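Local structure of epsin 1 (Danio rerio, 5LP0) at residues K57-R60 against H61-A65; T67-E70 against Y71-T75; Q107-N110 against V111-K114; E131-H134 against A135-K139. The protein probably binds membranes rich in phosphatidylinositol 4,5-bisphosphate through its ENTH domain, bends them and helps clathrin-coated invaginations to form in receptor-mediated endocytosis. One frame throughout, in Å; residues are numbered along the deposited sequence.

Interaction 1: K57-R60 against H61-A65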
loop_
_atom_site.group_PDB
_atom_site.type_symbol
_atom_site.label_atom_id
_atom_site.label_comp_id
_atom_site.label_asym_id
_atom_site.label_seq_id
_atom_site.Cartn_x
_atom_site.Cartn_y
_atom_site.Cartn_z
ATOM N N LYS A 57 -15.738 6.011 7.123
ATOM C CA LYS A 57 -15.918 6.723 5.859
ATOM C C LYS A 57 -14.604 6.908 5.109
ATOM O O LYS A 57 -14.597 7.243 3.918
ATOM C CB LYS A 57 -16.588 8.085 6.108
ATOM C CG LYS A 57 -15.706 9.097 6.820
ATOM C CD LYS A 57 -16.458 10.377 7.087
ATOM C CE LYS A 57 -15.663 11.319 7.963
ATOM N NZ LYS A 57 -16.442 12.557 8.266
ATOM N N ASN A 58 -13.489 6.690 5.803
ATOM C CA ASN A 58 -12.163 6.757 5.172
ATOM C C ASN A 58 -11.646 5.379 4.771
ATOM O O ASN A 58 -10.456 5.200 4.541
ATOM C CB ASN A 58 -11.169 7.425 6.109
ATOM C CG ASN A 58 -11.402 8.908 6.233
ATOM O OD1 ASN A 58 -11.553 9.624 5.236
ATOM N ND2 ASN A 58 -11.459 9.380 7.464
ATOM N N TRP A 59 -12.542 4.409 4.642
ATOM C CA TRP A 59 -12.170 3.045 4.263
ATOM C C TRP A 59 -11.338 2.956 2.982
ATOM O O TRP A 59 -10.462 2.071 2.860
ATOM C CB TRP A 59 -13.403 2.165 4.110
ATOM C CG TRP A 59 -14.224 2.509 2.912
ATOM C CD1 TRP A 59 -15.265 3.404 2.849
ATOM C CD2 TRP A 59 -14.089 1.959 1.599
ATOM N NE1 TRP A 59 -15.759 3.450 1.575
ATOM C CE2 TRP A 59 -15.069 2.564 0.790
ATOM C CE3 TRP A 59 -13.235 1.002 1.029
ATOM C CZ2 TRP A 59 -15.213 2.259 -0.563
ATOM C CZ3 TRP A 59 -13.380 0.702 -0.317
ATOM C CH2 TRP A 59 -14.369 1.320 -1.094
ATOM N N ARG A 60 -11.563 3.854 2.020
ATOM C CA ARG A 60 -10.839 3.745 0.758
ATOM C C ARG A 60 -9.349 4.095 0.966
ATOM O O ARG A 60 -8.505 3.637 0.214
ATOM C CB ARG A 60 -11.438 4.619 -0.339
ATOM C CG ARG A 60 -11.176 4.020 -1.711
ATOM C CD ARG A 60 -11.611 4.940 -2.831
ATOM N NE ARG A 60 -13.015 5.312 -2.696
ATOM C CZ ARG A 60 -14.028 4.649 -3.240
ATOM N NH1 ARG A 60 -13.812 3.562 -3.971
ATOM N NH2 ARG A 60 -15.271 5.081 -3.049
ATOM N N HIS A 61 -9.025 4.873 1.996
ATOM C CA HIS A 61 -7.626 5.094 2.374
ATOM C C HIS A 61 -6.994 3.749 2.627
ATOM O O HIS A 61 -5.867 3.504 2.208
ATOM C CB HIS A 61 -7.508 5.898 3.677
ATOM C CG HIS A 61 -7.786 7.361 3.531
ATOM N ND1 HIS A 61 -7.778 8.219 4.610
ATOM C CD2 HIS A 61 -8.094 8.114 2.447
ATOM C CE1 HIS A 61 -8.051 9.445 4.195
ATOM N NE2 HIS A 61 -8.224 9.412 2.889
ATOM N N VAL A 62 -7.715 2.875 3.321
ATOM C CA VAL A 62 -7.151 1.595 3.749
ATOM C C VAL A 62 -7.039 0.675 2.537
ATOM O O VAL A 62 -6.005 0.042 2.292
ATOM C CB VAL A 62 -8.069 0.912 4.816
ATOM C CG1 VAL A 62 -7.461 -0.419 5.284
ATOM C CG2 VAL A 62 -8.316 1.823 6.012
ATOM N N TYR A 63 -8.101 0.612 1.742
ATOM C CA TYR A 63 -8.109 -0.229 0.548
ATOM C C TYR A 63 -6.991 0.172 -0.427
ATOM O O TYR A 63 -6.185 -0.668 -0.849
ATOM C CB TYR A 63 -9.478 -0.113 -0.112
ATOM C CG TYR A 63 -9.690 -1.039 -1.280
ATOM C CD1 TYR A 63 -9.960 -2.384 -1.087
ATOM C CD2 TYR A 63 -9.627 -0.560 -2.584
ATOM C CE1 TYR A 63 -10.171 -3.231 -2.156
ATOM C CE2 TYR A 63 -9.829 -1.399 -3.653
ATOM C CZ TYR A 63 -10.099 -2.734 -3.433
ATOM O OH TYR A 63 -10.310 -3.565 -4.512
ATOM N N LYS A 64 -6.910 1.467 -0.753
ATOM C CA LYS A 64 -5.895 1.959 -1.692
ATOM C C LYS A 64 -4.463 1.873 -1.126
ATOM O O LYS A 64 -3.509 1.617 -1.872
ATOM C CB LYS A 64 -6.244 3.374 -2.163
ATOM C CG LYS A 64 -7.477 3.382 -3.077
ATOM C CD LYS A 64 -8.060 4.769 -3.371
ATOM C CE LYS A 64 -7.177 5.536 -4.342
ATOM N NZ LYS A 64 -7.754 6.889 -4.596
ATOM N N ALA A 65 -4.314 2.048 0.178
ATOM C CA ALA A 65 -3.006 1.854 0.810
ATOM C C ALA A 65 -2.571 0.410 0.676
ATOM O O ALA A 65 -1.368 0.152 0.520
ATOM C CB ALA A 65 -3.024 2.290 2.274
#
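Asn58 meets His61 with both backbone and side chain. Asn58 O accepts His61 N at 2.9 Å, the donor standing above the carbonyl plane, while the amide lies alongside the imidazole with planes 7° apart and Asn58 OD1 3.7 Å from His61 CE1. With CG anti to the carbonyl carbon in both (chi1 -72° and -76°), the two flat groups, three residues apart on the turn, point the same way. The hydrogen bond of Asn58 OD1 comes from Asn18 ND2, and His61 ND1 pairs with Asp54 OD1. His61 and Asn18, with nearby Arg51, probably bind phosphatidylinositol 4,5-bisphosphate, so the start of helix 59-75 is probably part of the ENTH lipid site. A leucine in place of His61 would probably leave Asp54 without its mate and Asn58 without a flat neighbour. Trp59 O takes a nearly straight bond from Tyr63 N (3.0 Å) and a weak one from Val62 N, while Trp59 CZ3 rests 4.0 Å from Tyr63 CB. Arg60 O receives Lys64 N at 2.9 Å, and the aliphatic stems cross obliquely, Arg60 CD lying 3.6 Å from Lys64 CD; the ammonium beyond is held by the backbone oxygens of Ser17, Asp19 and Trp21.

Interaction 2: T67-E70 against Y71-T75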
loop_
_atom_site.group_PDB
_atom_site.type_symbol
_atom_site.label_atom_id
_atom_site.label_comp_id
_atom_site.label_asym_id
_atom_site.label_seq_id
_atom_site.Cartn_x
_atom_site.Cartn_y
_atom_site.Cartn_z
ATOM N N THR A 67 -3.401 -1.570 -1.905
ATOM C CA THR A 67 -3.006 -1.669 -3.308
ATOM C C THR A 67 -1.609 -1.090 -3.494
ATOM O O THR A 67 -0.754 -1.701 -4.128
ATOM C CB THR A 67 -3.994 -0.957 -4.179
ATOM O OG1 THR A 67 -5.261 -1.607 -4.018
ATOM C CG2 THR A 67 -3.566 -1.017 -5.647
ATOM N N LEU A 68 -1.354 0.064 -2.887
ATOM C CA LEU A 68 -0.035 0.668 -2.974
ATOM C C LEU A 68 1.009 -0.211 -2.278
ATOM O O LEU A 68 2.083 -0.467 -2.837
ATOM C CB LEU A 68 -0.059 2.072 -2.390
ATOM C CG LEU A 68 1.314 2.736 -2.312
ATOM C CD1 LEU A 68 1.901 2.923 -3.711
ATOM C CD2 LEU A 68 1.213 4.068 -1.605
ATOM N N MET A 69 0.726 -0.688 -1.077
ATOM C CA MET A 69 1.691 -1.502 -0.368
ATOM C C MET A 69 2.015 -2.752 -1.177
ATOM O O MET A 69 3.192 -3.115 -1.291
ATOM C CB MET A 69 1.207 -1.878 1.031
ATOM C CG MET A 69 2.338 -2.455 1.887
ATOM S SD MET A 69 3.630 -1.220 2.300
ATOM C CE MET A 69 3.111 -0.748 3.943
ATOM N N GLU A 70 1.019 -3.405 -1.762
ATOM C CA GLU A 70 1.279 -4.564 -2.590
ATOM C C GLU A 70 2.223 -4.219 -3.743
ATOM O O GLU A 70 3.193 -4.942 -4.030
ATOM C CB GLU A 70 -0.026 -5.111 -3.141
ATOM C CG GLU A 70 0.185 -6.312 -4.050
ATOM C CD GLU A 70 -1.109 -6.871 -4.578
ATOM O OE1 GLU A 70 -2.152 -6.184 -4.508
ATOM O OE2 GLU A 70 -1.086 -8.019 -5.059
ATOM N N TYR A 71 1.934 -3.124 -4.423
ATOM C CA TYR A 71 2.774 -2.685 -5.532
ATOM C C TYR A 71 4.215 -2.434 -5.064
ATOM O O TYR A 71 5.174 -2.805 -5.741
ATOM C CB TYR A 71 2.194 -1.417 -6.149
ATOM C CG TYR A 71 2.954 -0.938 -7.367
ATOM C CD1 TYR A 71 2.577 -1.334 -8.625
ATOM C CD2 TYR A 71 4.046 -0.094 -7.249
ATOM C CE1 TYR A 71 3.239 -0.890 -9.739
ATOM C CE2 TYR A 71 4.743 0.338 -8.367
ATOM C CZ TYR A 71 4.339 -0.075 -9.607
ATOM O OH TYR A 71 5.006 0.344 -10.729
ATOM N N LEU A 72 4.391 -1.807 -3.904
ATOM C CA LEU A 72 5.730 -1.517 -3.391
ATOM C C LEU A 72 6.464 -2.770 -2.917
ATOM O O LEU A 72 7.682 -2.899 -3.074
ATOM C CB LEU A 72 5.609 -0.515 -2.249
ATOM C CG LEU A 72 5.037 0.861 -2.576
ATOM C CD1 LEU A 72 5.022 1.734 -1.310
ATOM C CD2 LEU A 72 5.808 1.561 -3.704
ATOM N N ILE A 73 5.739 -3.709 -2.335
ATOM C CA ILE A 73 6.305 -4.999 -1.957
ATOM C C ILE A 73 6.890 -5.699 -3.187
ATOM O O ILE A 73 8.001 -6.251 -3.122
ATOM C CB ILE A 73 5.223 -5.899 -1.318
ATOM C CG1 ILE A 73 4.928 -5.448 0.118
ATOM C CG2 ILE A 73 5.617 -7.370 -1.356
ATOM C CD1 ILE A 73 3.557 -5.916 0.641
ATOM N N LYS A 74 6.175 -5.646 -4.300
ATOM C CA LYS A 74 6.568 -6.378 -5.511
ATOM C C LYS A 74 7.539 -5.606 -6.401
ATOM O O LYS A 74 8.324 -6.208 -7.132
ATOM C CB LYS A 74 5.327 -6.726 -6.324
ATOM C CG LYS A 74 4.389 -7.710 -5.658
ATOM C CD LYS A 74 3.172 -7.952 -6.521
ATOM C CE LYS A 74 2.248 -8.922 -5.841
ATOM N NZ LYS A 74 1.054 -9.238 -6.689
ATOM N N THR A 75 7.518 -4.280 -6.326
ATOM C CA THR A 75 8.188 -3.438 -7.319
ATOM C C THR A 75 9.271 -2.513 -6.734
ATOM O O THR A 75 10.121 -1.994 -7.473
ATOM C CB THR A 75 7.157 -2.552 -8.040
ATOM O OG1 THR A 75 5.922 -3.282 -8.217
ATOM C CG2 THR A 75 7.678 -2.135 -9.373
#
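Lys74 NZ is gripped by two carboxylates, Glu70 one turn back on its own helix and Glu131 of helix 125-139. The bridge within the helix is 3.0 Å from Lys74 NZ to Glu70 OE2, which is met on its anti side, with the ammonium 29° out of the carboxylate plane. Both chains are extended beyond CG and run side by side, Lys74 CE passing 3.8 Å from Glu70 CG, so methylene contact accompanies the charge pair. Flanking negative charges of this kind would be expected to keep the lysine protonated. This is the later half of helix 59-75, a central helix of the all-helical ENTH domain, and its inner side is apolar. Leu68 CD1 packs 3.9 Å from Leu72 CG; the pair faces helix 25-34, where Met28 and Ile31 lie. Met69, bent at chi2 and chi3, brings CG to 3.9 Å from Ile73 CD1, and both side chains reach Cys84 of helix 78-86. The backbone bonds run from Tyr71 N on Thr67 O to Lys74 N on Glu70 O. At the helix end Thr75 OG1 donates to Tyr71 O at 2.6 Å. With chi1 of Tyr71 at -176°, CG points away from the backbone N, and the same Thr75 OG1 stands 3.6 Å above the phenol plane of Tyr71, over its centre.

Interaction 3: Q107-N110 against V111-K114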
loop_
_atom_site.group_PDB
_atom_site.type_symbol
_atom_site.label_atom_id
_atom_site.label_comp_id
_atom_site.label_asym_id
_atom_site.label_seq_id
_atom_site.Cartn_x
_atom_site.Cartn_y
_atom_site.Cartn_z
ATOM N N GLN A 107 -18.744 -2.045 2.262
ATOM C CA GLN A 107 -17.462 -1.714 1.641
ATOM C C GLN A 107 -16.329 -2.452 2.341
ATOM O O GLN A 107 -15.289 -2.710 1.746
ATOM C CB GLN A 107 -17.218 -0.201 1.644
ATOM C CG GLN A 107 -18.299 0.601 0.880
ATOM C CD GLN A 107 -18.278 0.374 -0.621
ATOM O OE1 GLN A 107 -17.406 -0.294 -1.160
ATOM N NE2 GLN A 107 -19.259 0.943 -1.304
ATOM N N GLY A 108 -16.540 -2.798 3.604
ATOM C CA GLY A 108 -15.546 -3.522 4.372
ATOM C C GLY A 108 -15.170 -4.849 3.749
ATOM O O GLY A 108 -14.007 -5.265 3.857
ATOM N N VAL A 109 -16.102 -5.518 3.069
ATOM C CA VAL A 109 -15.772 -6.796 2.441
ATOM C C VAL A 109 -14.576 -6.699 1.477
ATOM O O VAL A 109 -13.767 -7.632 1.408
ATOM C CB VAL A 109 -16.996 -7.421 1.724
ATOM C CG1 VAL A 109 -17.162 -6.872 0.325
ATOM C CG2 VAL A 109 -16.866 -8.931 1.691
ATOM N N ASN A 110 -14.464 -5.609 0.722
ATOM C CA ASN A 110 -13.326 -5.427 -0.169
ATOM C C ASN A 110 -12.024 -5.303 0.610
ATOM O O ASN A 110 -10.994 -5.835 0.204
ATOM C CB ASN A 110 -13.468 -4.136 -0.989
ATOM C CG ASN A 110 -14.819 -3.987 -1.646
ATOM O OD1 ASN A 110 -15.143 -4.721 -2.580
ATOM N ND2 ASN A 110 -15.604 -3.004 -1.192
ATOM N N VAL A 111 -12.081 -4.600 1.741
ATOM C CA VAL A 111 -10.903 -4.446 2.584
ATOM C C VAL A 111 -10.477 -5.792 3.150
ATOM O O VAL A 111 -9.298 -6.141 3.113
ATOM C CB VAL A 111 -11.142 -3.439 3.732
ATOM C CG1 VAL A 111 -9.951 -3.386 4.676
ATOM C CG2 VAL A 111 -11.400 -2.072 3.136
ATOM N N ARG A 112 -11.431 -6.587 3.628
ATOM C CA ARG A 112 -11.104 -7.843 4.290
ATOM C C ARG A 112 -10.491 -8.818 3.312
ATOM O O ARG A 112 -9.522 -9.512 3.643
ATOM C CB ARG A 112 -12.352 -8.470 4.935
ATOM C CG ARG A 112 -12.928 -7.625 6.086
ATOM C CD ARG A 112 -14.052 -8.333 6.834
ATOM N NE ARG A 112 -15.314 -8.499 6.101
ATOM C CZ ARG A 112 -16.297 -7.603 6.035
ATOM N NH1 ARG A 112 -16.186 -6.413 6.611
ATOM N NH2 ARG A 112 -17.421 -7.905 5.381
ATOM N N GLU A 113 -11.024 -8.861 2.096
ATOM C CA GLU A 113 -10.501 -9.789 1.100
ATOM C C GLU A 113 -9.107 -9.387 0.610
ATOM O O GLU A 113 -8.236 -10.243 0.482
ATOM C CB GLU A 113 -11.475 -9.907 -0.078
ATOM C CG GLU A 113 -10.956 -10.742 -1.237
ATOM C CD GLU A 113 -10.865 -12.220 -0.928
ATOM O OE1 GLU A 113 -11.343 -12.652 0.139
ATOM O OE2 GLU A 113 -10.304 -12.949 -1.780
ATOM N N LYS A 114 -8.901 -8.088 0.355
ATOM C CA LYS A 114 -7.594 -7.594 -0.057
ATOM C C LYS A 114 -6.554 -7.870 1.036
ATOM O O LYS A 114 -5.444 -8.291 0.733
ATOM C CB LYS A 114 -7.684 -6.111 -0.433
ATOM C CG LYS A 114 -6.380 -5.518 -0.951
ATOM C CD LYS A 114 -6.556 -4.106 -1.526
ATOM C CE LYS A 114 -7.104 -4.148 -2.938
ATOM N NZ LYS A 114 -6.134 -4.678 -3.934
#
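Arg112 lays its guanidinium over the Gly108-Val109 peptide in the first turns of helix 108-122, a helix of the ENTH domain that packs beside helix 59-75. One face of the group carries Gly108 C and Val109 N, the former 3.4 Å from Arg112 NH1. The bend at chi3 (-70°) folds the chain back to reach this peptide. Gly108, with no side chain, lets the guanidinium lie this close. Both terminal nitrogens have an acceptor: Arg112 NH1 gives to Phe97 O, and Arg112 NH2 forms a salt bridge with Asp106, whose other oxygen takes Val109 N. With a methionine in place of Arg112, Phe97 O and the Asp106 carboxylate would probably lose their charged partner, and the peptide its flat cover. Among the carbonyls, Gly108 O is bonded by Arg112 N at 2.9 Å, with the donor close to the line of the C=O bond; Val109 O is taken by Glu113 N and Asn110 O by Lys114 N, each at a tilt to the carbonyl plane. Glu113 OE2 is satisfied by Gln117 NE2. Val109 CB lies 3.7 Å from Arg112 NH2, the two side chains crossing at about a right angle.

Interaction 4: E131-H134 against A135-K139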
loop_
_atom_site.group_PDB
_atom_site.type_symbol
_atom_site.label_atom_id
_atom_site.label_comp_id
_atom_site.label_asym_id
_atom_site.label_seq_id
_atom_site.Cartn_x
_atom_site.Cartn_y
_atom_site.Cartn_z
ATOM N N GLU A 131 6.601 -13.023 -7.804
ATOM C CA GLU A 131 5.789 -11.835 -7.986
ATOM C C GLU A 131 6.709 -10.690 -8.348
ATOM O O GLU A 131 6.343 -9.858 -9.152
ATOM C CB GLU A 131 4.997 -11.484 -6.722
ATOM C CG GLU A 131 3.921 -12.509 -6.378
ATOM C CD GLU A 131 2.689 -12.441 -7.253
ATOM O OE1 GLU A 131 2.537 -11.457 -8.017
ATOM O OE2 GLU A 131 1.866 -13.386 -7.159
ATOM N N ARG A 132 7.914 -10.651 -7.792
ATOM C CA ARG A 132 8.835 -9.551 -8.081
ATOM C C ARG A 132 9.324 -9.579 -9.524
ATOM O O ARG A 132 9.364 -8.567 -10.168
ATOM C CB ARG A 132 10.020 -9.582 -7.133
ATOM C CG ARG A 132 10.988 -8.439 -7.319
ATOM C CD ARG A 132 11.996 -8.423 -6.195
ATOM N NE ARG A 132 12.885 -7.276 -6.267
ATOM C CZ ARG A 132 12.576 -6.066 -5.815
ATOM N NH1 ARG A 132 11.384 -5.824 -5.290
ATOM N NH2 ARG A 132 13.461 -5.104 -5.917
ATOM N N ILE A 133 9.683 -10.747 -10.035
ATOM C CA ILE A 133 10.065 -10.841 -11.446
ATOM C C ILE A 133 8.938 -10.333 -12.343
ATOM O O ILE A 133 9.166 -9.492 -13.231
ATOM C CB ILE A 133 10.416 -12.264 -11.802
ATOM C CG1 ILE A 133 11.777 -12.621 -11.194
ATOM C CG2 ILE A 133 10.464 -12.446 -13.343
ATOM C CD1 ILE A 133 12.145 -14.107 -11.333
ATOM N N HIS A 134 7.724 -10.829 -12.112
ATOM C CA HIS A 134 6.603 -10.382 -12.943
ATOM C C HIS A 134 6.329 -8.869 -12.785
ATOM O O HIS A 134 6.088 -8.151 -13.760
ATOM C CB HIS A 134 5.350 -11.193 -12.613
ATOM C CG HIS A 134 4.142 -10.785 -13.406
ATOM N ND1 HIS A 134 3.862 -11.299 -14.652
ATOM C CD2 HIS A 134 3.154 -9.900 -13.132
ATOM C CE1 HIS A 134 2.742 -10.760 -15.109
ATOM N NE2 HIS A 134 2.297 -9.904 -14.210
ATOM N N ALA A 135 6.422 -8.369 -11.560
ATOM C CA ALA A 135 6.091 -6.976 -11.287
ATOM C C ALA A 135 7.132 -6.042 -11.915
ATOM O O ALA A 135 6.794 -4.980 -12.419
ATOM C CB ALA A 135 6.012 -6.734 -9.800
ATOM N N LEU A 136 8.395 -6.448 -11.898
ATOM C CA LEU A 136 9.471 -5.607 -12.406
ATOM C C LEU A 136 9.384 -5.580 -13.913
ATOM O O LEU A 136 9.693 -4.578 -14.539
ATOM C CB LEU A 136 10.856 -6.096 -11.956
ATOM C CG LEU A 136 11.175 -5.874 -10.473
ATOM C CD1 LEU A 136 12.533 -6.429 -10.077
ATOM C CD2 LEU A 136 11.116 -4.384 -10.108
ATOM N N LYS A 137 8.951 -6.681 -14.505
ATOM C CA LYS A 137 8.692 -6.674 -15.936
ATOM C C LYS A 137 7.541 -5.740 -16.319
ATOM O O LYS A 137 7.636 -5.026 -17.314
ATOM C CB LYS A 137 8.479 -8.096 -16.424
ATOM C CG LYS A 137 9.759 -8.914 -16.290
ATOM C CD LYS A 137 9.513 -10.399 -16.512
ATOM C CE LYS A 137 9.111 -10.671 -17.951
ATOM N NZ LYS A 137 10.215 -10.227 -18.839
ATOM N N THR A 138 6.477 -5.711 -15.519
ATOM C CA THR A 138 5.413 -4.737 -15.743
ATOM C C THR A 138 5.962 -3.294 -15.644
ATOM O O THR A 138 5.658 -2.448 -16.494
ATOM C CB THR A 138 4.259 -4.956 -14.740
ATOM O OG1 THR A 138 3.716 -6.278 -14.906
ATOM C CG2 THR A 138 3.146 -3.918 -14.944
ATOM N N LYS A 139 6.795 -3.038 -14.630
ATOM C CA LYS A 139 7.365 -1.710 -14.382
ATOM C C LYS A 139 8.199 -1.242 -15.565
ATOM O O LYS A 139 8.015 -0.128 -16.068
ATOM C CB LYS A 139 8.241 -1.746 -13.128
ATOM C CG LYS A 139 8.927 -0.420 -12.774
ATOM C CD LYS A 139 9.889 -0.619 -11.604
ATOM C CE LYS A 139 10.283 0.686 -10.924
ATOM N NZ LYS A 139 11.549 1.226 -11.462
#
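His134, Ala135 and Leu136 carry most of this contact, each meeting the residue one turn away. His134 O accepts Thr138 N at 3.0 Å, while Thr138 OG1 lies 3.2 Å from the same His134 O. The imidazole, with CG anti to the backbone N (chi1 179°), slants past the threonine, His134 NE2 lying 4.0 Å from Thr138 OG1, no more than loose packing. Ala135 N bonds to Glu131 O at 2.8 Å, and Ala135 CB sits 3.2 Å from that same Glu131 O. The small methyl faces helix 59-75, where it touches Lys74 and Thr75. Leu136 N donates to Arg132 O, and Leu136 CD1 packs 3.7 Å from Arg132 CG and over one face of the guanidinium. The extended arginine thus has its stem covered by the leucine, while Arg132 NH1 reaches Gly76 O. Ile133 CG2 and Lys137 CD run side by side at 3.9 Å, the lysine chain bending twice beyond them. With an alanine and an arginine set toward helix 59-75 and Gly76 just after it, and exposed histidine, isoleucine and lysine on other sides, these are turns of a surface helix laid by one side on its neighbour, the last helix of an all-helical fold.

Interactions 1 and 2 are successive parts of helix 59-75, their centres 15 Å apart, and both are partly buried; interaction 4, by contrast, lies on the surface, and interaction 3 is intermediate, with two buried and two exposed residues. Helix 59-75 joins them all: its start meets interaction 3, with Tyr63 in a cation-pi contact with Lys114, and its end meets interaction 4 through Lys74 and Thr75. The chemistry changes along the way. Residues 57-65 place polar groups at the probable lipid site, residues 67-75 pair apolar side chains inward with a charge pair shared with helix 125-139, in residues 107-114 an arginine lies on a backbone peptide and ties to acceptors just outside the segments, and residues 131-139 pair largely exposed side chains.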